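Mannan endo-1,4-beta-mannosidase (Mytilus edulis, PDB 2C0H) hydrolyses the beta-1,4-linked backbone of mannans as an endo-acting, monomeric glycoside hydrolase of family 5. Local coordinates at residues A[24-29]-A[60-65]; A[37-42]-A[70-75]; A[64-69]-A[107-112]. The protein carries 3 engineered substitutions. One frame throughout, in Å; residues are numbered along the deposited sequence.

Interaction 1. Residues A[24-29]-A[60-65]; sequences ANQAWV and NSVRVW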
loop_
_atom_site.group_PDB
_atom_site.type_symbol
_atom_site.label_atom_id
_atom_site.label_comp_id
_atom_site.label_asym_id
_atom_site.label_seq_id
_atom_site.Cartn_x
_atom_site.Cartn_y
_atom_site.Cartn_z
ATOM N N ALA A 24 5.044 2.366 -10.304
ATOM C CA ALA A 24 5.805 3.196 -9.411
ATOM C C ALA A 24 4.958 3.857 -8.359
ATOM O O ALA A 24 3.754 4.045 -8.537
ATOM C CB ALA A 24 6.533 4.252 -10.203
ATOM N N ASN A 25 5.614 4.226 -7.278
ATOM C CA ASN A 25 5.071 5.147 -6.295
ATOM C C ASN A 25 5.211 6.560 -6.821
ATOM O O ASN A 25 6.273 6.924 -7.295
ATOM C CB ASN A 25 5.870 5.045 -4.984
ATOM C CG ASN A 25 5.604 3.788 -4.218
ATOM O OD1 ASN A 25 4.776 3.793 -3.306
ATOM N ND2 ASN A 25 6.336 2.714 -4.531
ATOM N N GLN A 26 4.161 7.369 -6.694
ATOM C CA GLN A 26 4.288 8.800 -7.027
ATOM C C GLN A 26 5.310 9.424 -6.055
ATOM O O GLN A 26 6.266 10.053 -6.512
ATOM C CB GLN A 26 2.924 9.512 -7.050
ATOM C CG GLN A 26 2.938 10.941 -7.643
ATOM C CD GLN A 26 2.949 10.999 -9.178
ATOM O OE1 GLN A 26 2.233 10.268 -9.857
ATOM N NE2 GLN A 26 3.750 11.900 -9.726
ATOM N N ALA A 27 5.206 9.288 -4.734
ATOM C CA ALA A 27 4.018 8.908 -3.965
ATOM C C ALA A 27 3.183 10.166 -3.660
ATOM O O ALA A 27 2.089 10.066 -3.096
ATOM C CB ALA A 27 4.445 8.249 -2.677
ATOM N N TRP A 28 3.700 11.349 -4.006
ATOM C CA TRP A 28 3.013 12.628 -3.835
ATOM C C TRP A 28 3.540 13.659 -4.840
ATOM O O TRP A 28 4.561 13.434 -5.497
ATOM C CB TRP A 28 3.231 13.163 -2.403
ATOM C CG TRP A 28 4.676 13.289 -2.015
ATOM C CD1 TRP A 28 5.514 14.315 -2.350
ATOM C CD2 TRP A 28 5.462 12.375 -1.237
ATOM N NE1 TRP A 28 6.765 14.085 -1.858
ATOM C CE2 TRP A 28 6.770 12.905 -1.165
ATOM C CE3 TRP A 28 5.196 11.158 -0.591
ATOM C CZ2 TRP A 28 7.791 12.268 -0.471
ATOM C CZ3 TRP A 28 6.206 10.524 0.080
ATOM C CH2 TRP A 28 7.489 11.078 0.147
ATOM N N VAL A 29 2.858 14.786 -4.941
ATOM C CA VAL A 29 3.393 15.974 -5.628
ATOM C C VAL A 29 3.619 17.034 -4.551
ATOM O O VAL A 29 4.765 17.404 -4.261
ATOM C CB VAL A 29 2.482 16.448 -6.776
ATOM C CG1 VAL A 29 3.012 17.766 -7.383
ATOM C CG2 VAL A 29 2.366 15.344 -7.845
ATOM N N ASN A 60 1.553 0.039 -15.564
ATOM C CA ASN A 60 0.099 -0.096 -15.501
ATOM C C ASN A 60 -0.497 0.317 -14.165
ATOM O O ASN A 60 -1.712 0.182 -13.978
ATOM C CB ASN A 60 -0.334 -1.533 -15.838
ATOM C CG ASN A 60 0.232 -2.588 -14.888
ATOM O OD1 ASN A 60 0.461 -2.344 -13.697
ATOM N ND2 ASN A 60 0.434 -3.799 -15.414
ATOM N N SER A 61 0.314 0.815 -13.238
ATOM C CA SER A 61 -0.209 1.187 -11.920
ATOM C C SER A 61 0.656 2.188 -11.183
ATOM O O SER A 61 1.879 2.207 -11.342
ATOM C CB SER A 61 -0.443 -0.049 -11.048
ATOM O OG SER A 61 0.634 -0.955 -11.099
ATOM N N VAL A 62 0.002 2.999 -10.355
ATOM C CA VAL A 62 0.650 4.044 -9.560
ATOM C C VAL A 62 0.103 3.960 -8.134
ATOM O O VAL A 62 -1.116 3.820 -7.964
ATOM C CB VAL A 62 0.388 5.468 -10.123
ATOM C CG1 VAL A 62 1.047 6.529 -9.270
ATOM C CG2 VAL A 62 0.875 5.593 -11.537
ATOM N N ARG A 63 0.993 4.050 -7.145
ATOM C CA ARG A 63 0.629 4.190 -5.726
ATOM C C ARG A 63 0.778 5.665 -5.333
ATOM O O ARG A 63 1.833 6.288 -5.544
ATOM C CB ARG A 63 1.506 3.275 -4.857
ATOM C CG ARG A 63 1.330 3.350 -3.336
ATOM C CD ARG A 63 2.126 2.202 -2.661
ATOM N NE ARG A 63 2.029 2.122 -1.190
ATOM C CZ ARG A 63 2.988 2.396 -0.311
ATOM N NH1 ARG A 63 4.192 2.812 -0.688
ATOM N NH2 ARG A 63 2.753 2.248 0.985
ATOM N N VAL A 64 -0.273 6.219 -4.740
ATOM C CA VAL A 64 -0.279 7.618 -4.322
ATOM C C VAL A 64 -0.774 7.748 -2.885
ATOM O O VAL A 64 -1.680 7.033 -2.490
ATOM C CB VAL A 64 -1.135 8.474 -5.270
ATOM C CG1 VAL A 64 -2.598 8.130 -5.180
ATOM C CG2 VAL A 64 -0.938 9.951 -5.016
ATOM N N TRP A 65 -0.159 8.628 -2.105
ATOM C CA TRP A 65 -0.519 8.819 -0.689
ATOM C C TRP A 65 -1.564 9.930 -0.534
ATOM O O TRP A 65 -1.464 10.995 -1.158
ATOM C CB TRP A 65 0.728 9.132 0.148
ATOM C CG TRP A 65 1.762 8.009 0.263
ATOM C CD1 TRP A 65 1.796 6.821 -0.435
ATOM C CD2 TRP A 65 2.905 8.007 1.102
ATOM N NE1 TRP A 65 2.891 6.088 -0.058
ATOM C CE2 TRP A 65 3.603 6.801 0.871
ATOM C CE3 TRP A 65 3.427 8.923 2.026
ATOM C CZ2 TRP A 65 4.786 6.479 1.559
ATOM C CZ3 TRP A 65 4.596 8.602 2.703
ATOM C CH2 TRP A 65 5.259 7.394 2.464
#
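The first two parallel strands of the (beta/alpha)8 barrel meet here, where A24 and N25 of strand 17-25 pair with V62 and R63 of strand 61-68 in the beta-alpha-beta unit connected by helix 40-56. R63 N donates to A24 O (3.1 Å), and Q26 N to R63 O (2.8 Å). Beyond them the cis peptide between Q26 and A27 turns the chain, yet A27 O still receives W65 N at 2.8 Å.

On the face carrying N25 and R63 the two side chains run alongside each other. R63 extends with CG anti to its backbone N (chi1 176°), bringing NH1 within 2.9 Å of N25 OD1. The oxygen lies near the guanidinium plane, while the amide stands almost perpendicular to that plane (86°). R63 also forms salt bridges with D159 and E294, by similarity the nucleophile, and N25 probably helps to fix the rotation of the guanidinium.

Over one face of W65, A27 CB makes a CH-pi contact, 3.7 Å from the centroid of the five-membered ring; W28 CZ3 lies over the same face, 3.6 Å from W65 CZ3, the two indoles inclined at 59°. This seats W65, by similarity substrate-binding, at the active-site end of a TIM barrel.

Interaction 2. Residues A[37-42]-A[70-75]; sequences HNQYSK and GESTPE
H37 reaches across to the loop 70-75 and brings the edge of its imidazole against S72 and E75, the closest approach in a small surface contact that buries only 160 Å² in all. With CG anti to the carbonyl carbon, the ring is carried over the gap between the two backbones, whose nearest CA atoms, those of H37 and S72, remain 8.3 Å apart.

The tighter part lies on the loop side. H37 NE2 approaches S72 O at 3.2 Å, with that oxygen in the ring plane, and T73 CG2 lies obliquely to the imidazole, 4.4 Å from H37 CD2. Behind this point the loop is well fixed: S72 OG bonds to A32 O, T73 OG1 to H67 ND1, and P74, after a cis peptide bond, packs on Y137 and A141 of helix 131-149.

Toward solvent the grip slackens. E75 folds back at chi2 and comes from the opposite direction to H37, placing OE2 3.3 Å from H37 NE2, its carboxylate turned 67° from the ring. One N-H is therefore shared between E75 OE2 and S72 O, and both bonds are weak, bent to 140° and 135° respectively. The carboxylate would probably raise the proton affinity of the imidazole. Q39 NE2 comes no nearer than 3.6 Å to S72 OG and turns instead to G36 O.

Such sparse polar bridging joins two loops on the C-terminal side of a (beta/alpha)8 barrel, one leading into helix 40-56 and the other following strand 61-68.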
loop_
_atom_site.group_PDB
_atom_site.type_symbol
_atom_site.label_atom_id
_atom_site.label_comp_id
_atom_site.label_asym_id
_atom_site.label_seq_id
_atom_site.Cartn_x
_atom_site.Cartn_y
_atom_site.Cartn_z
ATOM N N HIS A 37 -9.809 20.525 -1.290
ATOM C CA HIS A 37 -9.510 21.959 -1.249
ATOM C C HIS A 37 -8.951 22.473 -2.581
ATOM O O HIS A 37 -8.069 23.342 -2.609
ATOM C CB HIS A 37 -8.566 22.265 -0.071
ATOM C CG HIS A 37 -9.071 21.757 1.245
ATOM N ND1 HIS A 37 -10.157 22.316 1.885
ATOM C CD2 HIS A 37 -8.663 20.730 2.025
ATOM C CE1 HIS A 37 -10.391 21.658 3.006
ATOM N NE2 HIS A 37 -9.499 20.693 3.119
ATOM N N ASN A 38 -9.473 21.936 -3.683
ATOM C CA ASN A 38 -9.065 22.323 -5.033
ATOM C C ASN A 38 -7.556 22.159 -5.256
ATOM O O ASN A 38 -6.963 22.899 -6.036
ATOM C CB ASN A 38 -9.501 23.765 -5.322
ATOM C CG ASN A 38 -11.013 23.924 -5.339
ATOM O OD1 ASN A 38 -11.692 23.412 -6.233
ATOM N ND2 ASN A 38 -11.548 24.628 -4.345
ATOM N N GLN A 39 -6.958 21.172 -4.588
ATOM C CA GLN A 39 -5.509 20.973 -4.637
ATOM C C GLN A 39 -5.088 20.145 -5.846
ATOM O O GLN A 39 -3.947 20.250 -6.275
ATOM C CB GLN A 39 -4.965 20.387 -3.309
ATOM C CG GLN A 39 -5.031 21.389 -2.127
ATOM C CD GLN A 39 -4.680 20.807 -0.740
ATOM O OE1 GLN A 39 -3.855 21.379 -0.013
ATOM N NE2 GLN A 39 -5.321 19.698 -0.357
ATOM N N TYR A 40 -5.977 19.326 -6.410
ATOM C CA TYR A 40 -5.577 18.504 -7.560
ATOM C C TYR A 40 -5.204 19.380 -8.757
ATOM O O TYR A 40 -4.204 19.117 -9.427
ATOM C CB TYR A 40 -6.655 17.485 -7.966
ATOM C CG TYR A 40 -6.275 16.715 -9.205
ATOM C CD1 TYR A 40 -5.206 15.829 -9.182
ATOM C CD2 TYR A 40 -6.946 16.910 -10.410
ATOM C CE1 TYR A 40 -4.823 15.149 -10.327
ATOM C CE2 TYR A 40 -6.580 16.213 -11.555
ATOM C CZ TYR A 40 -5.513 15.337 -11.499
ATOM O OH TYR A 40 -5.126 14.650 -12.626
ATOM N N SER A 41 -5.989 20.426 -9.003
ATOM C CA SER A 41 -5.751 21.321 -10.140
ATOM C C SER A 41 -4.339 21.899 -10.088
ATOM O O SER A 41 -3.727 22.137 -11.129
ATOM C CB SER A 41 -6.800 22.436 -10.201
ATOM O OG SER A 41 -6.690 23.318 -9.101
ATOM N N LYS A 42 -3.823 22.103 -8.877
ATOM C CA LYS A 42 -2.470 22.630 -8.674
ATOM C C LYS A 42 -1.360 21.650 -9.096
ATOM O O LYS A 42 -0.335 22.078 -9.640
ATOM C CB LYS A 42 -2.294 23.078 -7.217
ATOM C CG LYS A 42 -3.252 24.202 -6.794
ATOM C CD LYS A 42 -3.279 24.400 -5.286
ATOM C CE LYS A 42 -4.154 25.594 -4.879
ATOM N NZ LYS A 42 -5.487 25.606 -5.559
ATOM N N GLY A 70 -3.122 13.372 8.367
ATOM C CA GLY A 70 -4.282 14.244 8.511
ATOM C C GLY A 70 -3.995 15.728 8.423
ATOM O O GLY A 70 -4.763 16.524 8.950
ATOM N N GLU A 71 -2.930 16.108 7.725
ATOM C CA GLU A 71 -2.584 17.530 7.533
ATOM C C GLU A 71 -3.682 18.392 6.872
ATOM O O GLU A 71 -3.929 19.521 7.318
ATOM C CB GLU A 71 -1.293 17.652 6.699
ATOM C CG GLU A 71 -0.007 17.183 7.402
ATOM C CD GLU A 71 0.394 15.729 7.147
ATOM O OE1 GLU A 71 1.620 15.455 7.099
ATOM O OE2 GLU A 71 -0.489 14.853 7.032
ATOM N N SER A 72 -4.307 17.891 5.801
ATOM C CA SER A 72 -5.335 18.644 5.051
ATOM C C SER A 72 -6.667 17.903 4.887
ATOM O O SER A 72 -7.704 18.544 4.736
ATOM C CB SER A 72 -4.805 19.126 3.688
ATOM O OG SER A 72 -4.577 18.061 2.793
ATOM N N THR A 73 -6.635 16.572 4.912
ATOM C CA THR A 73 -7.836 15.728 4.826
ATOM C C THR A 73 -7.654 14.517 5.760
ATOM O O THR A 73 -6.543 14.104 6.032
ATOM C CB THR A 73 -8.105 15.227 3.380
ATOM O OG1 THR A 73 -7.100 14.270 3.002
ATOM C CG2 THR A 73 -8.124 16.386 2.354
ATOM N N PRO A 74 -8.747 13.963 6.315
ATOM C CA PRO A 74 -10.114 14.455 6.294
ATOM C C PRO A 74 -10.281 15.640 7.241
ATOM O O PRO A 74 -9.286 16.170 7.727
ATOM C CB PRO A 74 -10.899 13.235 6.783
ATOM C CG PRO A 74 -10.011 12.574 7.708
ATOM C CD PRO A 74 -8.630 12.726 7.107
ATOM N N GLU A 75 -11.525 16.045 7.519
ATOM C CA GLU A 75 -11.787 17.134 8.459
ATOM C C GLU A 75 -11.935 16.618 9.900
ATOM O O GLU A 75 -12.716 15.697 10.141
ATOM C CB GLU A 75 -13.056 17.886 8.045
ATOM C CG GLU A 75 -13.025 18.451 6.623
ATOM C CD GLU A 75 -11.785 19.304 6.335
ATOM O OE1 GLU A 75 -11.686 20.414 6.908
ATOM O OE2 GLU A 75 -10.913 18.881 5.525
#

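Interaction 3. Residues A[64-69]-A[107-112]; sequences VWLHIE and IFFTLW
H67 slants across the indole of W112 where two neighbouring barrel strands end, their rings inclined at 43°. H67 lays CB and CD2 over one face of the indole, CB 3.6 Å from W112 CZ3 and CD2 3.8 Å from W112 CZ2. W112 CG stands anti to the carbonyl carbon (chi1 -50°), which swings the six-membered ring back beneath H67 although the CB of W112 points away from strand 61-68. Both polar ends are held by others: H67 NE2 by Y137, and W112 NE1 by Q208. An alanine in place of W112 is likely to open a gap under H67 and leave Q208 without its indole partner.

Earlier along the strands the side chains lie alongside one another. V64 CG1 presses obliquely against the F109 ring, 3.3 Å from CD1, while I107 CG2 sits over the centre of that ring. On the sheet face that carries W65 and T110, T110 CB comes to 3.6 Å from W65 CD1, and T110 CG2 lies over the indole.

The backbone follows a regular parallel register, V64 N to F108 O at 2.9 Å and T110 N to V64 O at 2.8 Å, until it slips by one residue before I68. There L111 O accepts I68 N at 3.0 Å and, weakly, H67 N. This is a beta bulge near the C-terminal, substrate-facing end of parallel strands in a TIM barrel.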
loop_
_atom_site.group_PDB
_atom_site.type_symbol
_atom_site.label_atom_id
_atom_site.label_comp_id
_atom_site.label_asym_id
_atom_site.label_seq_id
_atom_site.Cartn_x
_atom_site.Cartn_y
_atom_site.Cartn_z
ATOM N N VAL A 64 -0.273 6.219 -4.740
ATOM C CA VAL A 64 -0.279 7.618 -4.322
ATOM C C VAL A 64 -0.774 7.748 -2.885
ATOM O O VAL A 64 -1.680 7.033 -2.490
ATOM C CB VAL A 64 -1.135 8.474 -5.270
ATOM C CG1 VAL A 64 -2.598 8.130 -5.180
ATOM C CG2 VAL A 64 -0.938 9.951 -5.016
ATOM N N TRP A 65 -0.159 8.628 -2.105
ATOM C CA TRP A 65 -0.519 8.819 -0.689
ATOM C C TRP A 65 -1.564 9.930 -0.534
ATOM O O TRP A 65 -1.464 10.995 -1.158
ATOM C CB TRP A 65 0.728 9.132 0.148
ATOM C CG TRP A 65 1.762 8.009 0.263
ATOM C CD1 TRP A 65 1.796 6.821 -0.435
ATOM C CD2 TRP A 65 2.905 8.007 1.102
ATOM N NE1 TRP A 65 2.891 6.088 -0.058
ATOM C CE2 TRP A 65 3.603 6.801 0.871
ATOM C CE3 TRP A 65 3.427 8.923 2.026
ATOM C CZ2 TRP A 65 4.786 6.479 1.559
ATOM C CZ3 TRP A 65 4.596 8.602 2.703
ATOM C CH2 TRP A 65 5.259 7.394 2.464
ATOM N N LEU A 66 -2.565 9.680 0.319
ATOM C CA LEU A 66 -3.736 10.537 0.453
ATOM C C LEU A 66 -3.714 11.376 1.759
ATOM O O LEU A 66 -3.222 12.506 1.754
ATOM C CB LEU A 66 -5.019 9.684 0.322
ATOM C CG LEU A 66 -6.337 10.465 0.160
ATOM C CD1 LEU A 66 -6.438 11.159 -1.183
ATOM C CD2 LEU A 66 -7.523 9.532 0.303
ATOM N N HIS A 67 -4.175 10.845 2.889
ATOM C CA HIS A 67 -4.251 11.667 4.122
ATOM C C HIS A 67 -2.914 11.874 4.832
ATOM O O HIS A 67 -2.671 12.962 5.358
ATOM C CB HIS A 67 -5.210 11.076 5.159
ATOM C CG HIS A 67 -6.552 10.694 4.628
ATOM N ND1 HIS A 67 -7.349 11.548 3.901
ATOM C CD2 HIS A 67 -7.285 9.573 4.828
ATOM C CE1 HIS A 67 -8.498 10.947 3.631
ATOM N NE2 HIS A 67 -8.483 9.750 4.188
ATOM N N ILE A 68 -2.100 10.810 4.892
ATOM C CA ILE A 68 -0.776 10.767 5.533
ATOM C C ILE A 68 -0.874 10.822 7.065
ATOM O O ILE A 68 -0.921 9.767 7.714
ATOM C CB ILE A 68 0.183 11.785 4.894
ATOM C CG1 ILE A 68 0.226 11.504 3.375
ATOM C CG2 ILE A 68 1.560 11.682 5.533
ATOM C CD1 ILE A 68 1.350 12.184 2.581
ATOM N N GLU A 69 -0.914 12.017 7.646
ATOM C CA GLU A 69 -1.139 12.158 9.096
ATOM C C GLU A 69 -2.282 13.134 9.368
ATOM O O GLU A 69 -2.373 13.691 10.466
ATOM C CB GLU A 69 0.127 12.670 9.806
ATOM C CG GLU A 69 1.255 11.671 10.020
ATOM C CD GLU A 69 2.405 12.288 10.825
ATOM O OE1 GLU A 69 2.652 11.861 11.970
ATOM O OE2 GLU A 69 3.045 13.235 10.319
ATOM N N ILE A 107 -4.889 3.072 -10.199
ATOM C CA ILE A 107 -4.410 3.835 -9.061
ATOM C C ILE A 107 -4.680 3.119 -7.733
ATOM O O ILE A 107 -5.794 2.634 -7.492
ATOM C CB ILE A 107 -5.088 5.254 -9.035
ATOM C CG1 ILE A 107 -4.888 6.008 -10.360
ATOM C CG2 ILE A 107 -4.634 6.088 -7.853
ATOM C CD1 ILE A 107 -3.443 6.164 -10.797
ATOM N N PHE A 108 -3.675 3.104 -6.869
ATOM C CA PHE A 108 -3.807 2.612 -5.495
ATOM C C PHE A 108 -3.589 3.777 -4.534
ATOM O O PHE A 108 -2.514 4.363 -4.512
ATOM C CB PHE A 108 -2.835 1.466 -5.233
ATOM C CG PHE A 108 -3.145 0.249 -6.042
ATOM C CD1 PHE A 108 -3.929 -0.765 -5.510
ATOM C CD2 PHE A 108 -2.720 0.150 -7.355
ATOM C CE1 PHE A 108 -4.259 -1.866 -6.266
ATOM C CE2 PHE A 108 -3.064 -0.963 -8.126
ATOM C CZ PHE A 108 -3.802 -1.975 -7.556
ATOM N N PHE A 109 -4.611 4.125 -3.754
ATOM C CA PHE A 109 -4.524 5.208 -2.787
ATOM C C PHE A 109 -4.094 4.685 -1.397
ATOM O O PHE A 109 -4.675 3.737 -0.860
ATOM C CB PHE A 109 -5.878 5.924 -2.644
ATOM C CG PHE A 109 -6.286 6.757 -3.838
ATOM C CD1 PHE A 109 -5.686 7.989 -4.074
ATOM C CD2 PHE A 109 -7.321 6.364 -4.659
ATOM C CE1 PHE A 109 -6.081 8.787 -5.135
ATOM C CE2 PHE A 109 -7.716 7.152 -5.732
ATOM C CZ PHE A 109 -7.101 8.368 -5.964
ATOM N N THR A 110 -3.065 5.294 -0.810
ATOM C CA THR A 110 -2.591 4.927 0.533
ATOM C C THR A 110 -3.130 5.932 1.550
ATOM O O THR A 110 -2.859 7.128 1.460
ATOM C CB THR A 110 -1.049 4.907 0.610
ATOM O OG1 THR A 110 -0.552 4.035 -0.401
ATOM C CG2 THR A 110 -0.564 4.406 1.924
ATOM N N LEU A 111 -3.887 5.459 2.528
ATOM C CA LEU A 111 -4.602 6.362 3.423
ATOM C C LEU A 111 -3.671 7.080 4.421
ATOM O O LEU A 111 -3.672 8.312 4.447
ATOM C CB LEU A 111 -5.693 5.582 4.192
ATOM C CG LEU A 111 -6.790 4.970 3.326
ATOM C CD1 LEU A 111 -7.710 4.193 4.272
ATOM C CD2 LEU A 111 -7.558 5.973 2.514
ATOM N N TRP A 112 -2.910 6.318 5.205
ATOM C CA TRP A 112 -2.088 6.828 6.329
ATOM C C TRP A 112 -0.611 6.482 6.198
ATOM O O TRP A 112 -0.233 5.621 5.406
ATOM C CB TRP A 112 -2.603 6.282 7.661
ATOM C CG TRP A 112 -4.080 6.461 7.831
ATOM C CD1 TRP A 112 -5.037 5.483 7.741
ATOM C CD2 TRP A 112 -4.779 7.677 8.107
ATOM N NE1 TRP A 112 -6.264 6.017 7.942
ATOM C CE2 TRP A 112 -6.148 7.361 8.168
ATOM C CE3 TRP A 112 -4.382 9.011 8.293
ATOM C CZ2 TRP A 112 -7.132 8.325 8.430
ATOM C CZ3 TRP A 112 -5.366 9.973 8.546
ATOM C CH2 TRP A 112 -6.725 9.613 8.613
#

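In the fold
Interactions 1 and 3 are buried contacts of the barrel sheet, their centres about 9 Å apart, and share V64 and W65: strand 61-68 pairs along one edge with strand 17-25 and along the other with strand 106-113. Interaction 1 brings charge into the core, through the arginine beside the probable nucleophile, whereas interaction 3 relies more on aromatic and aliphatic packing. Interaction 2 lies at the surface, its centre about 20 Å from the centre of the chain, and replaces regular backbone pairing with weak side-chain bonds between loops. It nevertheless touches interaction 3, with P74 against W112: the loop 70-75 follows closely on strand 61-68 and packs back on its end.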